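Local coordinates for SA0254 protein (Staphylococcus aureus subsp. aureus, PDB 2OOI), which is of unknown function but carries a UTRA domain, the fold that in GntR-family transcription regulators binds small effector molecules, so it probably senses a ligand, at residues F105-K110 and C127-Q132; L119-G124 and F149-A154. One frame throughout, in Å; residues are numbered along the deposited sequence.

Contact 1 (F105-K110 and C127-Q132)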
ATOM      1  N   PHE B 105       0.389   8.170   1.779  1.00 53.29           N
ATOM      2  CA  PHE B 105       1.755   7.925   1.357  1.00 53.84           C
ATOM      3  C   PHE B 105       2.265   6.734   2.138  1.00 54.36           C
ATOM      4  O   PHE B 105       2.078   6.686   3.345  1.00 55.15           O
ATOM      5  CB  PHE B 105       2.631   9.150   1.630  1.00 54.39           C
ATOM      6  CG  PHE B 105       2.137  10.407   0.963  1.00 55.07           C
ATOM      7  CD1 PHE B 105       2.621  10.788  -0.286  1.00 56.84           C
ATOM      8  CD2 PHE B 105       1.160  11.185   1.554  1.00 54.49           C
ATOM      9  CE1 PHE B 105       2.145  11.953  -0.925  1.00 55.52           C
ATOM     10  CE2 PHE B 105       0.699  12.334   0.928  1.00 55.67           C
ATOM     11  CZ  PHE B 105       1.193  12.716  -0.318  1.00 54.97           C
ATOM     12  N   PHE B 106       2.889   5.746   1.488  1.00 54.32           N
ATOM     13  CA  PHE B 106       3.538   4.711   2.290  1.00 53.29           C
ATOM     14  C   PHE B 106       4.849   4.176   1.751  1.00 53.06           C
ATOM     15  O   PHE B 106       5.070   4.108   0.546  1.00 53.46           O
ATOM     16  CB  PHE B 106       2.555   3.609   2.642  1.00 53.16           C
ATOM     17  CG  PHE B 106       2.059   2.804   1.463  1.00 53.63           C
ATOM     18  CD1 PHE B 106       2.794   1.708   0.985  1.00 52.67           C
ATOM     19  CD2 PHE B 106       0.806   3.067   0.904  1.00 53.41           C
ATOM     20  CE1 PHE B 106       2.325   0.935  -0.066  1.00 52.14           C
ATOM     21  CE2 PHE B 106       0.330   2.311  -0.161  1.00 52.88           C
ATOM     22  CZ  PHE B 106       1.090   1.223  -0.641  1.00 52.96           C
ATOM     23  N   ASN B 107       5.748   3.831   2.662  1.00 52.21           N
ATOM     24  CA  ASN B 107       6.957   3.126   2.273  1.00 51.39           C
ATOM     25  C   ASN B 107       7.372   2.126   3.329  1.00 51.01           C
ATOM     26  O   ASN B 107       6.820   2.109   4.414  1.00 52.10           O
ATOM     27  CB  ASN B 107       8.070   4.105   1.983  1.00 50.71           C
ATOM     28  CG  ASN B 107       8.405   4.949   3.168  1.00 51.88           C
ATOM     29  OD1 ASN B 107       8.748   4.437   4.267  1.00 53.75           O
ATOM     30  ND2 ASN B 107       8.307   6.248   2.979  1.00 49.14           N
ATOM     31  N   VAL B 108       8.316   1.262   2.999  1.00 50.64           N
ATOM     32  CA  VAL B 108       8.736   0.202   3.912  1.00 50.05           C
ATOM     33  C   VAL B 108      10.040   0.678   4.505  1.00 49.88           C
ATOM     34  O   VAL B 108      10.809   1.323   3.811  1.00 48.94           O
ATOM     35  CB  VAL B 108       8.893  -1.145   3.152  1.00 49.62           C
ATOM     36  CG1 VAL B 108       9.577  -2.218   4.008  1.00 48.18           C
ATOM     37  CG2 VAL B 108       7.548  -1.586   2.682  1.00 47.81           C
ATOM     38  N   ASP B 109      10.269   0.382   5.786  1.00 50.36           N
ATOM     39  CA  ASP B 109      11.465   0.845   6.501  1.00 50.44           C
ATOM     40  C   ASP B 109      11.796  -0.140   7.632  1.00 50.71           C
ATOM     41  O   ASP B 109      11.087  -1.146   7.822  1.00 51.35           O
ATOM     42  CB  ASP B 109      11.217   2.251   7.076  1.00 50.24           C
ATOM     43  CG  ASP B 109      12.517   3.034   7.406  1.00 51.40           C
ATOM     44  OD1 ASP B 109      13.652   2.519   7.261  1.00 51.36           O
ATOM     45  OD2 ASP B 109      12.399   4.220   7.826  1.00 57.20           O
ATOM     46  N   LYS B 110      12.880   0.151   8.356  1.00 50.21           N
ATOM     47  CA  LYS B 110      13.261  -0.560   9.549  1.00 49.90           C
ATOM     48  C   LYS B 110      12.652   0.121  10.756  1.00 49.86           C
ATOM     49  O   LYS B 110      12.364   1.288  10.702  1.00 50.43           O
ATOM     50  CB  LYS B 110      14.762  -0.529   9.696  1.00 49.62           C
ATOM     51  CG  LYS B 110      15.467  -1.257   8.632  1.00 49.45           C
ATOM     52  CD  LYS B 110      16.919  -1.524   8.985  1.00 49.36           C
ATOM     53  CE  LYS B 110      17.703  -1.907   7.718  1.00 50.03           C
ATOM     54  NZ  LYS B 110      19.047  -2.475   8.026  1.00 50.55           N
ATOM     55  N   CYS B 127       8.910  -2.643   8.942  1.00 49.03           N
ATOM     56  CA  CYS B 127       7.578  -2.065   9.205  1.00 48.97           C
ATOM     57  C   CYS B 127       7.054  -1.402   7.936  1.00 48.71           C
ATOM     58  O   CYS B 127       7.780  -1.319   6.948  1.00 49.00           O
ATOM     59  CB  CYS B 127       7.655  -1.029  10.331  1.00 48.59           C
ATOM     60  SG  CYS B 127       8.894   0.287  10.024  1.00 48.88           S
ATOM     61  N   LEU B 128       5.798  -0.957   7.970  1.00 48.53           N
ATOM     62  CA  LEU B 128       5.242  -0.029   6.988  1.00 48.65           C
ATOM     63  C   LEU B 128       5.063   1.302   7.682  1.00 48.82           C
ATOM     64  O   LEU B 128       4.414   1.368   8.732  1.00 49.34           O
ATOM     65  CB  LEU B 128       3.870  -0.508   6.474  1.00 48.38           C
ATOM     66  CG  LEU B 128       3.335   0.157   5.190  1.00 48.52           C
ATOM     67  CD1 LEU B 128       4.228  -0.204   4.018  1.00 47.83           C
ATOM     68  CD2 LEU B 128       1.901  -0.236   4.866  1.00 47.97           C
ATOM     69  N   ARG B 129       5.648   2.353   7.123  1.00 48.98           N
ATOM     70  CA  ARG B 129       5.413   3.732   7.581  1.00 48.95           C
ATOM     71  C   ARG B 129       4.396   4.323   6.605  1.00 49.54           C
ATOM     72  O   ARG B 129       4.654   4.417   5.406  1.00 50.85           O
ATOM     73  CB  ARG B 129       6.686   4.585   7.627  1.00 47.46           C
ATOM     74  CG  ARG B 129       7.955   3.820   7.875  1.00 48.08           C
ATOM     75  CD  ARG B 129       9.100   4.648   8.438  1.00 48.20           C
ATOM     76  NE  ARG B 129       8.870   4.727   9.873  1.00 51.80           N
ATOM     77  CZ  ARG B 129       9.620   4.200  10.845  1.00 50.67           C
ATOM     78  NH1 ARG B 129      10.775   3.579  10.653  1.00 50.82           N
ATOM     79  NH2 ARG B 129       9.192   4.333  12.063  1.00 50.60           N
ATOM     80  N   TYR B 130       3.243   4.695   7.135  1.00 50.23           N
ATOM     81  CA  TYR B 130       2.075   5.078   6.364  1.00 50.93           C
ATOM     82  C   TYR B 130       1.650   6.459   6.855  1.00 51.48           C
ATOM     83  O   TYR B 130       1.658   6.717   8.051  1.00 51.59           O
ATOM     84  CB  TYR B 130       1.029   4.024   6.661  1.00 51.22           C
ATOM     85  CG  TYR B 130      -0.359   4.151   6.098  1.00 51.50           C
ATOM     86  CD1 TYR B 130      -0.788   3.329   5.050  1.00 50.18           C
ATOM     87  CD2 TYR B 130      -1.293   5.011   6.688  1.00 53.18           C
ATOM     88  CE1 TYR B 130      -2.095   3.389   4.573  1.00 50.44           C
ATOM     89  CE2 TYR B 130      -2.612   5.074   6.225  1.00 51.59           C
ATOM     90  CZ  TYR B 130      -2.999   4.264   5.172  1.00 53.14           C
ATOM     91  OH  TYR B 130      -4.310   4.335   4.729  1.00 55.34           O
ATOM     92  N   HIS B 131       1.366   7.373   5.935  1.00 52.22           N
ATOM     93  CA  HIS B 131       0.971   8.740   6.301  1.00 52.18           C
ATOM     94  C   HIS B 131      -0.332   9.048   5.630  1.00 52.26           C
ATOM     95  O   HIS B 131      -0.497   8.747   4.467  1.00 51.95           O
ATOM     96  CB  HIS B 131       1.997   9.807   5.889  1.00 52.43           C
ATOM     97  CG  HIS B 131       1.625  11.182   6.358  1.00 53.34           C
ATOM     98  ND1 HIS B 131       2.099  11.717   7.539  1.00 55.60           N
ATOM     99  CD2 HIS B 131       0.754  12.092   5.858  1.00 53.40           C
ATOM    100  CE1 HIS B 131       1.571  12.914   7.720  1.00 54.28           C
ATOM    101  NE2 HIS B 131       0.744  13.160   6.720  1.00 53.58           N
ATOM    102  N   GLN B 132      -1.255   9.661   6.353  1.00 52.65           N
ATOM    103  CA  GLN B 132      -2.518  10.014   5.741  1.00 53.13           C
ATOM    104  C   GLN B 132      -2.913  11.443   6.108  1.00 53.30           C
ATOM    105  O   GLN B 132      -2.844  11.811   7.269  1.00 53.94           O
ATOM    106  CB  GLN B 132      -3.590   9.005   6.150  1.00 52.85           C
ATOM    107  CG  GLN B 132      -4.871   9.110   5.318  1.00 53.14           C
ATOM    108  CD  GLN B 132      -5.786   7.884   5.396  1.00 53.39           C
ATOM    109  OE1 GLN B 132      -6.878   7.890   4.820  1.00 53.84           O
ATOM    110  NE2 GLN B 132      -5.345   6.836   6.096  1.00 53.36           N
TER
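Phe105, Asn107 and Asp109 pair with His131, Arg129 and Cys127 through six backbone hydrogen bonds, two to each pair, and the two strands run antiparallel at 171°. In the middle pair Arg129 N gives its hydrogen to Asn107 O at 3.0 Å. In the last pair Asp109 N meets Cys127 O from above the carbonyl plane at 3.2 Å.

The tightly packed, buried side is the apolar face of Phe106, Val108, Leu128 and Tyr130. Leu128 CD1 reaches across to lie 3.9 Å from Phe106 CD1 and 3.8 Å from Val108 CG2, so one methyl fills the angle between two side chains of the facing strand. In Phe106 a chi1 of 66° leads the ring away from the partner strand; Phe106 CB lies 4.1 Å from Tyr130 CD1. Beyond this strand pair, Phe106 and Phe156 of the second subunit close over the same face.

The other face, with Phe105, Asn107, Asp109, Arg129 and His131, is polar and partly exposed, though its contact across the strands is no less extensive. Arg129 lays its aliphatic chain along Asp109, Arg129 CD to Asp109 CB 3.5 Å, then bends at chi3. Its NH1 makes a weak, salt-bridged bond to Asp109 OD2 at 3.3 Å, with guanidinium and carboxylate planes 77° apart; NH2 has its own salt bridge with Glu115. Cys127 is the buried member of this face, its SG 3.8 Å from the Arg129 guanidinium plane. His131 turns its ring out to Asp146 and Glu40.

One apolar face and one polar face across an antiparallel ladder are what the edge of the UTRA-domain sheet presents here, and Phe105 to Asn107 extend that sheet into the second subunit.

Contact 2 (L119-G124 and F149-A154); sequences LQLSTG and FHYRHA
Leu119 meets His150 just before the chain turns: the next residue, Gln120, is the first to leave the helical backbone angles of the preceding helix, in a Schellman motif. The CB of Leu119 is directed toward 149-154 and lies 4.0 Å from His150 ND1, while Leu119 CD1 is 4.1 Å from Phe149 O. The carbonyl oxygen, Leu119 O, sits at the edge of the imidazole, near the ring plane, 3.2 Å from His150 ND1.

Leu121 follows and supplies the closest apolar touch. Its CD1 sits over one face of the His150 ring, 3.4 Å from the centroid and 15° off the normal, a CH-pi contact. The leucine CG lies anti to its carbonyl carbon (chi1 -72°), which carries the branch toward the ring, and Leu121 CD2 is 3.8 Å from His150 CE1. Leu121 CD1 also meets the edge of the Tyr151 ring, 3.9 Å from Tyr151 CD2.

On the opposite face of His150 lies the ring of His153, so the imidazole is sandwiched between a methyl and a second imidazole. Arg152 CG lies over the rim of one face of the Tyr151 ring, and the Arg152 NE-H is donated to Tyr151 OH at 3.2 Å.

Where this loop meets 149-154, then, the chemistry is mostly dispersion: CH-pi and apolar packing round a buried imidazole with both of its faces covered.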
ATOM      1  N   LEU B 119       5.609  -2.544  19.583  1.00 52.28           N
ATOM      2  CA  LEU B 119       4.983  -3.526  18.714  1.00 51.96           C
ATOM      3  C   LEU B 119       5.475  -4.936  19.059  1.00 52.49           C
ATOM      4  O   LEU B 119       5.129  -5.911  18.371  1.00 52.32           O
ATOM      5  CB  LEU B 119       5.292  -3.214  17.243  1.00 51.82           C
ATOM      6  CG  LEU B 119       4.765  -1.909  16.626  1.00 52.09           C
ATOM      7  CD1 LEU B 119       5.387  -1.649  15.257  1.00 52.29           C
ATOM      8  CD2 LEU B 119       3.253  -1.912  16.508  1.00 51.86           C
ATOM      9  N   GLN B 120       6.275  -5.064  20.120  1.00 52.59           N
ATOM     10  CA  GLN B 120       6.787  -6.378  20.520  1.00 52.71           C
ATOM     11  C   GLN B 120       7.519  -7.121  19.392  1.00 52.26           C
ATOM     12  O   GLN B 120       7.197  -8.288  19.071  1.00 51.55           O
ATOM     13  CB  GLN B 120       5.645  -7.225  21.035  1.00 52.73           C
ATOM     14  CG  GLN B 120       5.033  -6.673  22.287  1.00 54.30           C
ATOM     15  CD  GLN B 120       3.997  -7.618  22.808  1.00 55.35           C
ATOM     16  OE1 GLN B 120       4.298  -8.523  23.598  1.00 58.06           O
ATOM     17  NE2 GLN B 120       2.770  -7.475  22.299  1.00 60.54           N
ATOM     18  N   LEU B 121       8.483  -6.404  18.801  1.00 51.58           N
ATOM     19  CA  LEU B 121       9.363  -6.889  17.741  1.00 51.21           C
ATOM     20  C   LEU B 121      10.771  -6.409  18.101  1.00 51.11           C
ATOM     21  O   LEU B 121      10.951  -5.778  19.140  1.00 50.13           O
ATOM     22  CB  LEU B 121       8.913  -6.318  16.385  1.00 50.49           C
ATOM     23  CG  LEU B 121       7.605  -6.937  15.832  1.00 50.73           C
ATOM     24  CD1 LEU B 121       6.956  -6.168  14.650  1.00 45.51           C
ATOM     25  CD2 LEU B 121       7.845  -8.414  15.462  1.00 47.94           C
ATOM     26  N   SER B 122      11.755  -6.661  17.233  1.00 51.35           N
ATOM     27  CA  SER B 122      13.147  -6.225  17.495  1.00 51.07           C
ATOM     28  C   SER B 122      13.538  -4.972  16.707  1.00 50.83           C
ATOM     29  O   SER B 122      13.154  -4.841  15.532  1.00 50.39           O
ATOM     30  CB  SER B 122      14.117  -7.334  17.110  1.00 50.66           C
ATOM     31  OG  SER B 122      13.665  -8.578  17.599  1.00 51.85           O
ATOM     32  N   THR B 123      14.341  -4.098  17.329  1.00 50.21           N
ATOM     33  CA  THR B 123      14.974  -2.980  16.618  1.00 50.52           C
ATOM     34  C   THR B 123      15.466  -3.409  15.237  1.00 50.10           C
ATOM     35  O   THR B 123      16.196  -4.399  15.109  1.00 49.40           O
ATOM     36  CB  THR B 123      16.199  -2.397  17.379  1.00 50.65           C
ATOM     37  OG1 THR B 123      15.789  -1.926  18.669  1.00 54.17           O
ATOM     38  CG2 THR B 123      16.832  -1.214  16.607  1.00 49.44           C
ATOM     39  N   GLY B 124      15.057  -2.666  14.211  1.00 49.76           N
ATOM     40  CA  GLY B 124      15.546  -2.920  12.860  1.00 50.20           C
ATOM     41  C   GLY B 124      14.704  -3.867  12.026  1.00 50.07           C
ATOM     42  O   GLY B 124      14.876  -3.951  10.823  1.00 49.99           O
ATOM     43  N   PHE B 149       3.172   0.281  11.121  1.00 49.35           N
ATOM     44  CA  PHE B 149       2.507  -1.012  11.185  1.00 49.16           C
ATOM     45  C   PHE B 149       3.431  -2.149  11.605  1.00 49.18           C
ATOM     46  O   PHE B 149       4.611  -2.206  11.243  1.00 48.31           O
ATOM     47  CB  PHE B 149       1.911  -1.364   9.828  1.00 49.41           C
ATOM     48  CG  PHE B 149       0.665  -0.588   9.477  1.00 49.43           C
ATOM     49  CD1 PHE B 149       0.731   0.535   8.686  1.00 49.66           C
ATOM     50  CD2 PHE B 149      -0.578  -1.005   9.935  1.00 50.55           C
ATOM     51  CE1 PHE B 149      -0.425   1.245   8.365  1.00 50.03           C
ATOM     52  CE2 PHE B 149      -1.724  -0.308   9.615  1.00 49.84           C
ATOM     53  CZ  PHE B 149      -1.646   0.815   8.819  1.00 49.88           C
ATOM     54  N   HIS B 150       2.860  -3.053  12.391  1.00 49.93           N
ATOM     55  CA  HIS B 150       3.465  -4.349  12.701  1.00 50.10           C
ATOM     56  C   HIS B 150       3.529  -5.167  11.414  1.00 50.13           C
ATOM     57  O   HIS B 150       2.506  -5.397  10.793  1.00 50.34           O
ATOM     58  CB  HIS B 150       2.587  -5.064  13.734  1.00 49.85           C
ATOM     59  CG  HIS B 150       3.190  -6.322  14.261  1.00 50.06           C
ATOM     60  ND1 HIS B 150       3.650  -6.440  15.557  1.00 50.24           N
ATOM     61  CD2 HIS B 150       3.442  -7.508  13.657  1.00 48.55           C
ATOM     62  CE1 HIS B 150       4.144  -7.655  15.729  1.00 50.44           C
ATOM     63  NE2 HIS B 150       4.037  -8.320  14.588  1.00 49.76           N
ATOM     64  N   TYR B 151       4.707  -5.616  11.008  1.00 50.55           N
ATOM     65  CA  TYR B 151       4.836  -6.185   9.675  1.00 51.43           C
ATOM     66  C   TYR B 151       4.190  -7.550   9.460  1.00 52.29           C
ATOM     67  O   TYR B 151       3.859  -7.884   8.321  1.00 52.45           O
ATOM     68  CB  TYR B 151       6.279  -6.197   9.209  1.00 50.91           C
ATOM     69  CG  TYR B 151       7.091  -7.358   9.674  1.00 50.87           C
ATOM     70  CD1 TYR B 151       7.374  -8.405   8.819  1.00 50.55           C
ATOM     71  CD2 TYR B 151       7.603  -7.405  10.966  1.00 49.71           C
ATOM     72  CE1 TYR B 151       8.118  -9.476   9.243  1.00 50.35           C
ATOM     73  CE2 TYR B 151       8.358  -8.457  11.384  1.00 50.12           C
ATOM     74  CZ  TYR B 151       8.610  -9.493  10.519  1.00 50.09           C
ATOM     75  OH  TYR B 151       9.363 -10.559  10.917  1.00 51.05           O
ATOM     76  N   ARG B 152       4.039  -8.337  10.521  1.00 53.42           N
ATOM     77  CA  ARG B 152       3.368  -9.642  10.436  1.00 55.02           C
ATOM     78  C   ARG B 152       1.851  -9.521  10.545  1.00 55.40           C
ATOM     79  O   ARG B 152       1.127 -10.192   9.828  1.00 55.38           O
ATOM     80  CB  ARG B 152       3.864 -10.610  11.514  1.00 54.87           C
ATOM     81  CG  ARG B 152       5.305 -11.066  11.357  1.00 56.58           C
ATOM     82  CD  ARG B 152       5.762 -12.036  12.500  1.00 58.64           C
ATOM     83  NE  ARG B 152       7.167 -12.418  12.302  1.00 62.54           N
ATOM     84  CZ  ARG B 152       7.924 -13.182  13.118  1.00 64.27           C
ATOM     85  NH1 ARG B 152       7.430 -13.778  14.224  1.00 64.18           N
ATOM     86  NH2 ARG B 152       9.209 -13.387  12.800  1.00 64.37           N
ATOM     87  N   HIS B 153       1.376  -8.654  11.420  1.00 56.15           N
ATOM     88  CA  HIS B 153      -0.028  -8.604  11.739  1.00 57.06           C
ATOM     89  C   HIS B 153      -0.804  -7.779  10.725  1.00 58.14           C
ATOM     90  O   HIS B 153      -2.020  -7.887  10.688  1.00 59.21           O
ATOM     91  CB  HIS B 153      -0.252  -8.016  13.136  1.00 56.87           C
ATOM     92  CG  HIS B 153       0.234  -8.884  14.259  1.00 56.73           C
ATOM     93  ND1 HIS B 153       0.330  -8.440  15.560  1.00 56.33           N
ATOM     94  CD2 HIS B 153       0.708 -10.154  14.263  1.00 55.69           C
ATOM     95  CE1 HIS B 153       0.819  -9.404  16.320  1.00 54.56           C
ATOM     96  NE2 HIS B 153       1.057 -10.454  15.558  1.00 55.11           N
ATOM     97  N   ALA B 154      -0.127  -6.960   9.915  1.00 59.03           N
ATOM     98  CA  ALA B 154      -0.797  -6.060   8.957  1.00 59.64           C
ATOM     99  C   ALA B 154      -0.646  -6.596   7.539  1.00 60.61           C
ATOM    100  O   ALA B 154       0.469  -6.786   7.052  1.00 60.79           O
ATOM    101  CB  ALA B 154      -0.224  -4.646   9.041  1.00 59.34           C
TER

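Overall arrangement
Contacts 1 and 2 lie on the same side of the chain's centre, their own centres 12 Å apart, and adjoin through strands 126-136 and 141-150, neighbours in the six-stranded antiparallel sheet. Strand 126-136, the second partner in contact 1, has strand 99-110 on one flank and strand 141-150, which carries the start of 149-154, on the other; Leu128 O is 2.9 Å from Phe149 N, a probable hydrogen bond. Along the chain the segments alternate, 105-110, 119-124, 127-132, 149-154, with helix 113-118 bridging the first two. The loop after that helix packs on 149-151, while contact 1 carries most of the reach to the second subunit.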